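Pyruvate kinase (Toxoplasma gondii, PDB 3GG8) catalyses the last step of glycolysis, transferring the phosphoryl group of phosphoenolpyruvate to ADP to yield pyruvate and ATP. Local coordinates at residues I58-N63 with T359-A364; H36-V41 with D339-V344; M315-I320 with S347-N352; N63-N68 with A94-L99. One frame throughout, in Å; residues are numbered along the deposited sequence.

From the N terminus, H36-V41 leads into strand 39-43 and waits until D339-V344 of the eighth strand to close contact 2. I58-N63 follows and finds T359-A364 later still, so that contact 1 crosses contact 2 and joins the end of helix 51-60 to helix 356-371. Contact 4 closes soonest, pairing N63-N68 with A94-L99 in neighbouring strands; it nests inside both long loops and shares N63 with contact 1. Contact 3 opens at M315-I320 and closes at S347-N352, crossing contact 2 but nested in contact 1; it ties together the chain following strands seven and eight.

Contact 1: I58-N63 with T359-A364; sequences IDAGMN and TVETMA
A60 and V360 form the tight point between two helices that are almost three hundred residues apart in sequence. The methyl CB of A60 lies 3.6 Å from V360 CG1 and 3.7 Å from E361 CG, fitting between two successive side chains of helix 356-371. V360 places CG1 anti to its backbone N (chi1 179°), and this turns the branch onto A60 and along the bend that follows: the same methyl is 3.9 Å from G61 N and 3.8 Å from M62 N. One turn further on, A364 CB rests 3.7 Å from the carbonyl oxygen A60 O, carbon against backbone. V360 also touches C42 and L346, of the first and eighth strands, while the buried thioether of M62 leads away from the helix.

The bend is a Schellman motif. G61, with a positive phi of 131°, ends helix 51-60 and sends the chain directly into strand 62-68, the second of the eight parallel strands of the TIM barrel. Because the barrel is closed, helix 51-60, which follows strand 39-43, lies beside helix 356-371, further along the chain from strand 343-346. A60, G61 and A364 let the backbones come close.

The other side is looser. E361 lends only its aliphatic stem to A60; beyond CG the chain runs on extended, and its carboxylate makes a long, weak ion pair with R365. D59 is exposed, its carboxylate leading away from helix 356-371 to a salt bridge with R91.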
loop_
_atom_site.group_PDB
_atom_site.type_symbol
_atom_site.label_atom_id
_atom_site.label_comp_id
_atom_site.label_asym_id
_atom_site.label_seq_id
_atom_site.Cartn_x
_atom_site.Cartn_y
_atom_site.Cartn_z
ATOM N N ILE C 58 -4.270 31.659 -30.749
ATOM C CA ILE C 58 -3.478 31.755 -29.538
ATOM C C ILE C 58 -4.408 31.892 -28.325
ATOM O O ILE C 58 -4.258 31.151 -27.343
ATOM C CB ILE C 58 -2.497 32.937 -29.558
ATOM C CG1 ILE C 58 -1.422 32.745 -30.629
ATOM C CG2 ILE C 58 -1.877 33.142 -28.158
ATOM C CD1 ILE C 58 -0.597 33.982 -30.890
ATOM N N ASP C 59 -5.355 32.835 -28.389
ATOM C CA ASP C 59 -6.281 33.079 -27.256
ATOM C C ASP C 59 -7.082 31.823 -26.951
ATOM O O ASP C 59 -7.424 31.570 -25.812
ATOM C CB ASP C 59 -7.244 34.254 -27.523
ATOM C CG ASP C 59 -6.530 35.578 -27.710
ATOM O OD1 ASP C 59 -5.372 35.716 -27.250
ATOM O OD2 ASP C 59 -7.142 36.501 -28.309
ATOM N N ALA C 60 -7.343 31.029 -27.983
ATOM C CA ALA C 60 -8.172 29.834 -27.869
ATOM C C ALA C 60 -7.459 28.643 -27.228
ATOM O O ALA C 60 -8.114 27.710 -26.751
ATOM C CB ALA C 60 -8.718 29.461 -29.231
ATOM N N GLY C 61 -6.124 28.662 -27.236
ATOM C CA GLY C 61 -5.326 27.563 -26.688
ATOM C C GLY C 61 -4.188 27.003 -27.535
ATOM O O GLY C 61 -3.545 26.034 -27.129
ATOM N N MET C 62 -3.922 27.579 -28.702
ATOM C CA MET C 62 -2.805 27.092 -29.539
ATOM C C MET C 62 -1.455 27.304 -28.843
ATOM O O MET C 62 -1.156 28.420 -28.430
ATOM C CB MET C 62 -2.797 27.782 -30.914
ATOM C CG MET C 62 -1.554 27.493 -31.768
ATOM S SD MET C 62 -1.778 27.998 -33.480
ATOM C CE MET C 62 -1.543 29.787 -33.368
ATOM N N ASN C 63 -0.653 26.237 -28.718
ATOM C CA ASN C 63 0.687 26.316 -28.142
ATOM C C ASN C 63 1.779 25.978 -29.144
ATOM O O ASN C 63 2.932 26.392 -28.995
ATOM C CB ASN C 63 0.814 25.375 -26.936
ATOM C CG ASN C 63 -0.324 25.519 -25.952
ATOM O OD1 ASN C 63 -1.072 24.567 -25.729
ATOM N ND2 ASN C 63 -0.453 26.703 -25.335
ATOM N N THR C 359 -12.665 25.285 -33.530
ATOM C CA THR C 359 -12.130 23.952 -33.313
ATOM C C THR C 359 -11.107 23.962 -32.162
ATOM O O THR C 359 -11.091 23.043 -31.343
ATOM C CB THR C 359 -11.540 23.327 -34.607
ATOM O OG1 THR C 359 -12.502 23.421 -35.668
ATOM C CG2 THR C 359 -11.192 21.852 -34.394
ATOM N N VAL C 360 -10.279 25.003 -32.090
ATOM C CA VAL C 360 -9.285 25.101 -31.014
ATOM C C VAL C 360 -9.943 25.298 -29.650
ATOM O O VAL C 360 -9.517 24.701 -28.662
ATOM C CB VAL C 360 -8.240 26.234 -31.241
ATOM C CG1 VAL C 360 -7.263 26.299 -30.088
ATOM C CG2 VAL C 360 -7.489 26.027 -32.516
ATOM N N GLU C 361 -10.966 26.143 -29.592
ATOM C CA GLU C 361 -11.727 26.339 -28.352
ATOM C C GLU C 361 -12.393 25.039 -27.902
ATOM O O GLU C 361 -12.452 24.745 -26.707
ATOM C CB GLU C 361 -12.821 27.406 -28.526
ATOM C CG GLU C 361 -12.379 28.707 -29.180
ATOM C CD GLU C 361 -13.457 29.781 -29.130
ATOM O OE1 GLU C 361 -13.125 30.939 -28.763
ATOM O OE2 GLU C 361 -14.628 29.477 -29.452
ATOM N N THR C 362 -12.918 24.288 -28.860
ATOM C CA THR C 362 -13.641 23.046 -28.586
ATOM C C THR C 362 -12.706 21.990 -27.992
ATOM O O THR C 362 -13.050 21.322 -27.007
ATOM C CB THR C 362 -14.365 22.534 -29.858
ATOM O OG1 THR C 362 -15.263 23.550 -30.313
ATOM C CG2 THR C 362 -15.134 21.246 -29.607
ATOM N N MET C 363 -11.521 21.859 -28.564
ATOM C CA MET C 363 -10.554 20.919 -28.028
ATOM C C MET C 363 -10.054 21.319 -26.652
ATOM O O MET C 363 -9.763 20.449 -25.848
ATOM C CB MET C 363 -9.364 20.707 -28.976
ATOM C CG MET C 363 -8.701 19.344 -28.719
ATOM S SD MET C 363 -7.845 18.695 -30.149
ATOM C CE MET C 363 -6.528 19.895 -30.213
ATOM N N ALA C 364 -9.912 22.624 -26.404
ATOM C CA ALA C 364 -9.561 23.152 -25.075
ATOM C C ALA C 364 -10.640 22.782 -24.070
ATOM O O ALA C 364 -10.338 22.405 -22.941
ATOM C CB ALA C 364 -9.394 24.655 -25.128
#

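Contact 2: H36-V41 with D339-V344; sequences HRTRIV and DGTDCV
T38 meets the second segment with its methyl: CG2, the branch anti to the backbone N, lies 3.6 Å from D342 O and 4.0 Å from V344 CG2, the two side chains crossing at about a right angle. Its hydroxyl is engaged elsewhere, by the carboxylate of E371.

At R39 the parallel ladder begins. R39 N gives a hydrogen bond to D342 O at 3.0 Å, in the plane of that carbonyl, and R39 O receives V344 N, also at 3.0 Å. C343 adds a CA-H...O contact to the same R39 oxygen. R39 thus reaches residues on both sides of its partner C343, the pattern expected of parallel strands. Its CB packs 3.7 Å from C343 SG, after which the bent side chain leads away.

I40 turns to the other face and touches V344 only lightly, CG1 to CG2 at 4.1 Å. V41 then supplies the straightest bond, V41 N to V344 O at 2.9 Å with an angle of 178° at the hydrogen. On the face carrying R39 and C343, V41 CG2 approaches C343 CB at 3.9 Å.

Such pairing of the first strand with the eighth is the seam that shuts a TIM barrel. Helix 356-371 covers the I40 and V344 face through M363, whereas the side chain of V41 touches V64 and R66 of strand 62-68. The sheet continues on both flanks: the backbone of I40 bonds to that of V64, with the side-chain oxygen N63 OD1 also taking I40 N, and C343 bonds through its backbone to V309.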
loop_
_atom_site.group_PDB
_atom_site.type_symbol
_atom_site.label_atom_id
_atom_site.label_comp_id
_atom_site.label_asym_id
_atom_site.label_seq_id
_atom_site.Cartn_x
_atom_site.Cartn_y
_atom_site.Cartn_z
ATOM N N HIS C 36 -6.893 24.489 -18.850
ATOM C CA HIS C 36 -6.569 23.071 -19.097
ATOM C C HIS C 36 -5.047 22.856 -19.198
ATOM O O HIS C 36 -4.301 23.762 -19.610
ATOM C CB HIS C 36 -7.244 22.583 -20.375
ATOM C CG HIS C 36 -6.711 23.231 -21.614
ATOM N ND1 HIS C 36 -7.305 24.330 -22.191
ATOM C CD2 HIS C 36 -5.620 22.956 -22.367
ATOM C CE1 HIS C 36 -6.600 24.708 -23.242
ATOM N NE2 HIS C 36 -5.578 23.887 -23.375
ATOM N N ARG C 37 -4.602 21.657 -18.825
ATOM C CA ARG C 37 -3.171 21.318 -18.738
ATOM C C ARG C 37 -2.584 20.721 -20.023
ATOM O O ARG C 37 -1.426 20.984 -20.380
ATOM C CB ARG C 37 -2.944 20.378 -17.548
ATOM C CG ARG C 37 -3.827 20.685 -16.335
ATOM C CD ARG C 37 -3.392 21.961 -15.604
ATOM N NE ARG C 37 -2.002 21.868 -15.144
ATOM C CZ ARG C 37 -1.605 21.203 -14.060
ATOM N NH1 ARG C 37 -2.495 20.576 -13.301
ATOM N NH2 ARG C 37 -0.318 21.163 -13.734
ATOM N N THR C 38 -3.386 19.926 -20.724
ATOM C CA THR C 38 -3.017 19.369 -22.037
ATOM C C THR C 38 -2.656 20.464 -23.066
ATOM O O THR C 38 -3.316 21.497 -23.129
ATOM C CB THR C 38 -4.144 18.396 -22.549
ATOM O OG1 THR C 38 -4.479 17.457 -21.505
ATOM C CG2 THR C 38 -3.706 17.627 -23.766
ATOM N N ARG C 39 -1.579 20.247 -23.827
ATOM C CA ARG C 39 -1.069 21.193 -24.828
ATOM C C ARG C 39 -1.726 20.964 -26.200
ATOM O O ARG C 39 -2.039 19.830 -26.561
ATOM C CB ARG C 39 0.430 20.960 -24.991
ATOM C CG ARG C 39 1.357 21.764 -24.114
ATOM C CD ARG C 39 0.903 21.968 -22.712
ATOM N NE ARG C 39 0.075 23.159 -22.508
ATOM C CZ ARG C 39 0.500 24.423 -22.560
ATOM N NH1 ARG C 39 -0.356 25.400 -22.319
ATOM N NH2 ARG C 39 1.760 24.727 -22.863
ATOM N N ILE C 40 -1.941 22.029 -26.973
ATOM C CA ILE C 40 -2.663 21.881 -28.247
ATOM C C ILE C 40 -1.760 22.224 -29.433
ATOM O O ILE C 40 -1.164 23.310 -29.477
ATOM C CB ILE C 40 -3.970 22.707 -28.278
ATOM C CG1 ILE C 40 -4.949 22.217 -27.189
ATOM C CG2 ILE C 40 -4.621 22.659 -29.656
ATOM C CD1 ILE C 40 -6.157 23.095 -26.992
ATOM N N VAL C 41 -1.643 21.273 -30.364
ATOM C CA VAL C 41 -0.873 21.476 -31.597
ATOM C C VAL C 41 -1.826 21.750 -32.772
ATOM O O VAL C 41 -2.797 21.002 -32.994
ATOM C CB VAL C 41 0.049 20.265 -31.913
ATOM C CG1 VAL C 41 0.894 20.527 -33.167
ATOM C CG2 VAL C 41 0.930 19.900 -30.691
ATOM N N ASP C 339 -5.539 8.748 -21.257
ATOM C CA ASP C 339 -4.456 7.805 -21.509
ATOM C C ASP C 339 -3.150 8.408 -20.978
ATOM O O ASP C 339 -2.235 7.677 -20.603
ATOM C CB ASP C 339 -4.288 7.570 -23.020
ATOM C CG ASP C 339 -5.213 6.488 -23.577
ATOM O OD1 ASP C 339 -6.089 5.976 -22.827
ATOM O OD2 ASP C 339 -5.037 6.158 -24.783
ATOM N N GLY C 340 -3.067 9.741 -20.998
ATOM C CA GLY C 340 -1.927 10.467 -20.442
ATOM C C GLY C 340 -1.181 11.350 -21.422
ATOM O O GLY C 340 -0.036 11.714 -21.178
ATOM N N THR C 341 -1.826 11.722 -22.517
ATOM C CA THR C 341 -1.140 12.445 -23.592
ATOM C C THR C 341 -0.689 13.850 -23.175
ATOM O O THR C 341 -1.385 14.523 -22.423
ATOM C CB THR C 341 -2.006 12.517 -24.896
ATOM O OG1 THR C 341 -1.160 12.830 -26.014
ATOM C CG2 THR C 341 -3.113 13.570 -24.767
ATOM N N ASP C 342 0.471 14.275 -23.674
ATOM C CA ASP C 342 0.972 15.609 -23.403
ATOM C C ASP C 342 0.291 16.603 -24.303
ATOM O O ASP C 342 -0.086 17.690 -23.843
ATOM C CB ASP C 342 2.491 15.692 -23.592
ATOM C CG ASP C 342 3.252 15.014 -22.462
ATOM O OD1 ASP C 342 3.495 15.668 -21.422
ATOM O OD2 ASP C 342 3.593 13.820 -22.608
ATOM N N CYS C 343 0.154 16.224 -25.586
ATOM C CA CYS C 343 -0.454 17.052 -26.629
ATOM C C CYS C 343 -1.559 16.337 -27.395
ATOM O O CYS C 343 -1.544 15.115 -27.576
ATOM C CB CYS C 343 0.583 17.524 -27.650
ATOM S SG CYS C 343 2.044 18.344 -26.970
ATOM N N VAL C 344 -2.523 17.136 -27.838
ATOM C CA VAL C 344 -3.529 16.717 -28.805
ATOM C C VAL C 344 -3.345 17.595 -30.052
ATOM O O VAL C 344 -3.014 18.780 -29.942
ATOM C CB VAL C 344 -4.960 16.805 -28.214
ATOM C CG1 VAL C 344 -5.219 15.631 -27.272
ATOM C CG2 VAL C 344 -5.169 18.140 -27.482
#

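Contact 3: M315-I320 with S347-N352; sequences MLESMI and SGETAN
I320 and E349 bring the two backbones together, their CA atoms 4.5 Å apart, where the 3-10 turn 317-320 meets the short helix 348-351. Both belong to connections that follow barrel strands, 309-312 and 343-346, in the TIM-barrel domain of the kinase, so the contact joins two successive β-to-α links.

E349 carries most of it. Its chain bends at CB-CG (chi2 97°) and brings the carboxylate to the backbone of L316. OE1 takes L316 N at 2.8 Å, met nearly along the C-O axis, while OE2 receives S347 N at 2.7 Å from the start of its own helix. One carboxylate therefore holds a backbone NH on each side of the contact, which fixes its rotation.

A water completes the site. It donates to E349 OE1 and to E317 OE2, and accepts M315 N, bridging two acidic groups whose planes stand perpendicular and whose nearest oxygens, E317 OE2 and E349 OE1, remain 4.6 Å apart. With both its donated bonds going to carboxylates, it probably eases the repulsion between them.

I320 adds packing against backbone: CG1 lies 3.6 Å from E349 N, and CG2 is beside N352 O. Nearby, a second water links the two backbones, donating to M319 O and E349 O at 2.6 Å each.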
loop_
_atom_site.group_PDB
_atom_site.type_symbol
_atom_site.label_atom_id
_atom_site.label_comp_id
_atom_site.label_asym_id
_atom_site.label_seq_id
_atom_site.Cartn_x
_atom_site.Cartn_y
_atom_site.Cartn_z
ATOM N N MET C 315 -8.897 13.229 -35.079
ATOM C CA MET C 315 -9.235 13.820 -33.785
ATOM C C MET C 315 -10.624 14.452 -33.765
ATOM O O MET C 315 -11.560 13.905 -33.175
ATOM C CB MET C 315 -8.157 14.828 -33.362
ATOM C CG MET C 315 -6.796 14.161 -33.095
ATOM S SD MET C 315 -6.787 13.154 -31.579
ATOM C CE MET C 315 -6.361 14.435 -30.414
ATOM N N LEU C 316 -10.757 15.587 -34.442
ATOM C CA LEU C 316 -12.019 16.310 -34.549
ATOM C C LEU C 316 -12.368 16.556 -36.022
ATOM O O LEU C 316 -12.689 17.679 -36.415
ATOM C CB LEU C 316 -11.891 17.648 -33.815
ATOM C CG LEU C 316 -12.349 17.885 -32.372
ATOM C CD1 LEU C 316 -12.296 16.675 -31.500
ATOM C CD2 LEU C 316 -11.578 19.038 -31.750
ATOM N N GLU C 317 -12.336 15.502 -36.830
ATOM C CA GLU C 317 -12.317 15.677 -38.278
ATOM C C GLU C 317 -13.599 16.225 -38.894
ATOM O O GLU C 317 -13.541 16.923 -39.914
ATOM C CB GLU C 317 -11.765 14.434 -38.994
ATOM C CG GLU C 317 -10.313 14.172 -38.545
ATOM C CD GLU C 317 -9.351 13.713 -39.647
ATOM O OE1 GLU C 317 -9.809 13.010 -40.577
ATOM O OE2 GLU C 317 -8.124 14.034 -39.553
ATOM N N SER C 318 -14.737 15.982 -38.241
ATOM C CA SER C 318 -16.021 16.482 -38.728
ATOM C C SER C 318 -16.124 18.005 -38.632
ATOM O O SER C 318 -16.967 18.618 -39.284
ATOM C CB SER C 318 -17.175 15.842 -37.957
ATOM O OG SER C 318 -17.323 16.429 -36.674
ATOM N N MET C 319 -15.269 18.607 -37.808
ATOM C CA MET C 319 -15.269 20.064 -37.622
ATOM C C MET C 319 -14.600 20.843 -38.763
ATOM O O MET C 319 -14.623 22.079 -38.785
ATOM C CB MET C 319 -14.650 20.437 -36.269
ATOM C CG MET C 319 -15.485 19.994 -35.074
ATOM S SD MET C 319 -14.845 20.714 -33.552
ATOM C CE MET C 319 -15.582 22.347 -33.593
ATOM N N ILE C 320 -13.983 20.119 -39.694
ATOM C CA ILE C 320 -13.561 20.708 -40.952
ATOM C C ILE C 320 -14.765 21.389 -41.620
ATOM O O ILE C 320 -14.612 22.405 -42.298
ATOM C CB ILE C 320 -12.926 19.653 -41.895
ATOM C CG1 ILE C 320 -11.545 19.267 -41.378
ATOM C CG2 ILE C 320 -12.830 20.201 -43.335
ATOM C CD1 ILE C 320 -11.009 17.977 -41.935
ATOM N N SER C 347 -5.290 18.726 -37.359
ATOM C CA SER C 347 -4.675 18.663 -38.682
ATOM C C SER C 347 -5.467 19.500 -39.668
ATOM O O SER C 347 -5.318 20.726 -39.675
ATOM C CB SER C 347 -4.497 17.211 -39.141
ATOM O OG SER C 347 -3.533 16.573 -38.314
ATOM N N GLY C 348 -6.292 18.854 -40.490
ATOM C CA GLY C 348 -7.128 19.548 -41.470
ATOM C C GLY C 348 -8.136 20.504 -40.839
ATOM O O GLY C 348 -8.543 21.506 -41.471
ATOM N N GLU C 349 -8.542 20.209 -39.598
ATOM C CA GLU C 349 -9.533 21.040 -38.901
ATOM C C GLU C 349 -9.115 22.507 -38.845
ATOM O O GLU C 349 -9.972 23.385 -38.908
ATOM C CB GLU C 349 -9.813 20.525 -37.476
ATOM C CG GLU C 349 -10.245 19.057 -37.382
ATOM C CD GLU C 349 -9.078 18.103 -37.058
ATOM O OE1 GLU C 349 -9.289 17.110 -36.318
ATOM O OE2 GLU C 349 -7.952 18.338 -37.546
ATOM N N THR C 350 -7.810 22.755 -38.710
ATOM C CA THR C 350 -7.248 24.135 -38.651
ATOM C C THR C 350 -6.572 24.541 -39.977
ATOM O O THR C 350 -6.561 25.724 -40.333
ATOM C CB THR C 350 -6.197 24.341 -37.464
ATOM O OG1 THR C 350 -5.119 23.398 -37.580
ATOM C CG2 THR C 350 -6.828 24.178 -36.096
ATOM N N ALA C 351 -5.997 23.573 -40.689
ATOM C CA ALA C 351 -5.328 23.872 -41.963
ATOM C C ALA C 351 -6.331 24.223 -43.079
ATOM O O ALA C 351 -6.133 25.185 -43.836
ATOM C CB ALA C 351 -4.399 22.724 -42.384
ATOM N N ASN C 352 -7.407 23.441 -43.154
ATOM C CA ASN C 352 -8.344 23.474 -44.255
ATOM C C ASN C 352 -9.781 23.497 -43.719
ATOM O O ASN C 352 -10.711 23.031 -44.389
ATOM C CB ASN C 352 -8.176 22.216 -45.133
ATOM C CG ASN C 352 -6.744 21.956 -45.556
ATOM O OD1 ASN C 352 -6.173 20.918 -45.215
ATOM N ND2 ASN C 352 -6.161 22.875 -46.313
HETATM O O HOH W 1 -7.439 15.371 -36.918
HETATM O O HOH W 2 -12.546 23.699 -38.857
#

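Contact 4: N63-N68 with A94-L99; sequences NVCRLN and ARLAIL
A97 O is held from one strand by two donors: C65 N bonds to it at 2.8 Å, almost straight at 178°, and V64 CA offers a CA-H...O contact at 3.4 Å. This is the parallel ladder of a β-α-β unit, in which strand 62-68, helix 74-90 and strand 97-101 form one step of the (β/α)8 barrel.

The remaining rungs alternate around it. A97 N reaches N63 O, L99 N reaches C65 O with the donor tilted 29° from the carbonyl plane, and L67 N bonds to L99 O nearly along the carbonyl axis. The strand directions diverge by 25°, a twist in keeping with a barrel wall.

Side chains sort onto two faces. On the one under helix 74-90, L67 CD1 packs 3.8 Å from I98 CG2, and C65 SG stands 4.1 Å from L96 CD1; I84 and V81 of the helix cover C65 and L67. L96 turns its other methyl over the peptide of N63, with CD2 3.6 Å from both N63 C and N63 O.

The opposite face, inside the barrel, carries V64, A97, R66 and L99. V64 CG1 packs 4.1 Å from L99 CB, the two side chains crossing at a slant, and F224 of the next strand touches A97 and L99. R66 is stretched from CG to NE, which carries its guanidinium past L99 to a salt bridge with D101 and a hydrogen bond with T43 OG1. N68 CB lies above one face of that guanidinium, offset toward its rim, and L99 CD2 packs 3.9 Å from R66 CG.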
loop_
_atom_site.group_PDB
_atom_site.type_symbol
_atom_site.label_atom_id
_atom_site.label_comp_id
_atom_site.label_asym_id
_atom_site.label_seq_id
_atom_site.Cartn_x
_atom_site.Cartn_y
_atom_site.Cartn_z
ATOM N N ASN C 63 -0.653 26.237 -28.718
ATOM C CA ASN C 63 0.687 26.316 -28.142
ATOM C C ASN C 63 1.779 25.978 -29.144
ATOM O O ASN C 63 2.932 26.392 -28.995
ATOM C CB ASN C 63 0.814 25.375 -26.936
ATOM C CG ASN C 63 -0.324 25.519 -25.952
ATOM O OD1 ASN C 63 -1.072 24.567 -25.729
ATOM N ND2 ASN C 63 -0.453 26.703 -25.335
ATOM N N VAL C 64 1.424 25.185 -30.154
ATOM C CA VAL C 64 2.408 24.723 -31.139
ATOM C C VAL C 64 1.826 24.867 -32.540
ATOM O O VAL C 64 0.652 24.541 -32.762
ATOM C CB VAL C 64 2.817 23.235 -30.906
ATOM C CG1 VAL C 64 3.871 22.776 -31.933
ATOM C CG2 VAL C 64 3.310 23.000 -29.436
ATOM N N CYS C 65 2.673 25.345 -33.458
ATOM C CA CYS C 65 2.364 25.461 -34.882
ATOM C C CYS C 65 3.102 24.415 -35.724
ATOM O O CYS C 65 4.329 24.471 -35.867
ATOM C CB CYS C 65 2.735 26.854 -35.389
ATOM S SG CYS C 65 1.901 28.163 -34.479
ATOM N N ARG C 66 2.321 23.502 -36.295
ATOM C CA ARG C 66 2.788 22.470 -37.204
ATOM C C ARG C 66 2.791 22.943 -38.655
ATOM O O ARG C 66 1.755 23.353 -39.183
ATOM C CB ARG C 66 1.896 21.236 -37.092
ATOM C CG ARG C 66 2.156 20.174 -38.170
ATOM C CD ARG C 66 1.445 18.888 -37.788
ATOM N NE ARG C 66 1.614 17.798 -38.753
ATOM C CZ ARG C 66 0.744 17.509 -39.719
ATOM N NH1 ARG C 66 -0.361 18.240 -39.860
ATOM N NH2 ARG C 66 0.978 16.488 -40.546
ATOM N N LEU C 67 3.964 22.899 -39.279
ATOM C CA LEU C 67 4.113 23.107 -40.703
ATOM C C LEU C 67 4.195 21.733 -41.372
ATOM O O LEU C 67 5.178 21.008 -41.205
ATOM C CB LEU C 67 5.396 23.871 -40.980
ATOM C CG LEU C 67 5.709 25.151 -40.200
ATOM C CD1 LEU C 67 7.123 25.615 -40.530
ATOM C CD2 LEU C 67 4.663 26.236 -40.491
ATOM N N ASN C 68 3.147 21.366 -42.102
ATOM C CA ASN C 68 3.122 20.121 -42.845
ATOM C C ASN C 68 3.879 20.172 -44.179
ATOM O O ASN C 68 3.324 20.596 -45.197
ATOM C CB ASN C 68 1.680 19.665 -43.073
ATOM C CG ASN C 68 1.615 18.302 -43.711
ATOM O OD1 ASN C 68 2.652 17.697 -44.012
ATOM N ND2 ASN C 68 0.408 17.810 -43.939
ATOM N N ALA C 94 2.929 34.973 -25.411
ATOM C CA ALA C 94 2.852 33.650 -26.021
ATOM C C ALA C 94 4.171 33.289 -26.700
ATOM O O ALA C 94 4.752 34.102 -27.432
ATOM C CB ALA C 94 1.713 33.585 -27.008
ATOM N N ARG C 95 4.654 32.082 -26.427
ATOM C CA ARG C 95 5.925 31.609 -26.971
ATOM C C ARG C 95 5.688 30.318 -27.734
ATOM O O ARG C 95 6.214 29.259 -27.381
ATOM C CB ARG C 95 6.959 31.415 -25.871
ATOM C CG ARG C 95 7.290 32.689 -25.134
ATOM C CD ARG C 95 7.929 33.706 -26.071
ATOM N NE ARG C 95 8.401 34.887 -25.362
ATOM C CZ ARG C 95 9.499 34.906 -24.616
ATOM N NH1 ARG C 95 10.220 33.797 -24.473
ATOM N NH2 ARG C 95 9.869 36.022 -23.999
ATOM N N LEU C 96 4.873 30.435 -28.776
ATOM C CA LEU C 96 4.473 29.331 -29.624
ATOM C C LEU C 96 5.693 28.612 -30.177
ATOM O O LEU C 96 6.647 29.251 -30.631
ATOM C CB LEU C 96 3.655 29.873 -30.803
ATOM C CG LEU C 96 2.290 30.494 -30.539
ATOM C CD1 LEU C 96 1.811 31.225 -31.786
ATOM C CD2 LEU C 96 1.294 29.411 -30.138
ATOM N N ALA C 97 5.670 27.284 -30.137
ATOM C CA ALA C 97 6.744 26.519 -30.773
ATOM C C ALA C 97 6.349 26.225 -32.206
ATOM O O ALA C 97 5.161 26.172 -32.540
ATOM C CB ALA C 97 7.029 25.237 -30.015
ATOM N N ILE C 98 7.361 26.053 -33.047
ATOM C CA ILE C 98 7.180 25.722 -34.456
ATOM C C ILE C 98 7.743 24.320 -34.720
ATOM O O ILE C 98 8.887 24.023 -34.378
ATOM C CB ILE C 98 7.809 26.805 -35.360
ATOM C CG1 ILE C 98 7.140 28.164 -35.078
ATOM C CG2 ILE C 98 7.673 26.437 -36.834
ATOM C CD1 ILE C 98 7.807 29.343 -35.778
ATOM N N LEU C 99 6.882 23.454 -35.259
ATOM C CA LEU C 99 7.201 22.069 -35.569
ATOM C C LEU C 99 7.192 21.865 -37.097
ATOM O O LEU C 99 6.169 22.118 -37.737
ATOM C CB LEU C 99 6.164 21.157 -34.863
ATOM C CG LEU C 99 6.186 19.617 -34.974
ATOM C CD1 LEU C 99 6.004 18.939 -33.611
ATOM C CD2 LEU C 99 5.126 19.084 -35.937
#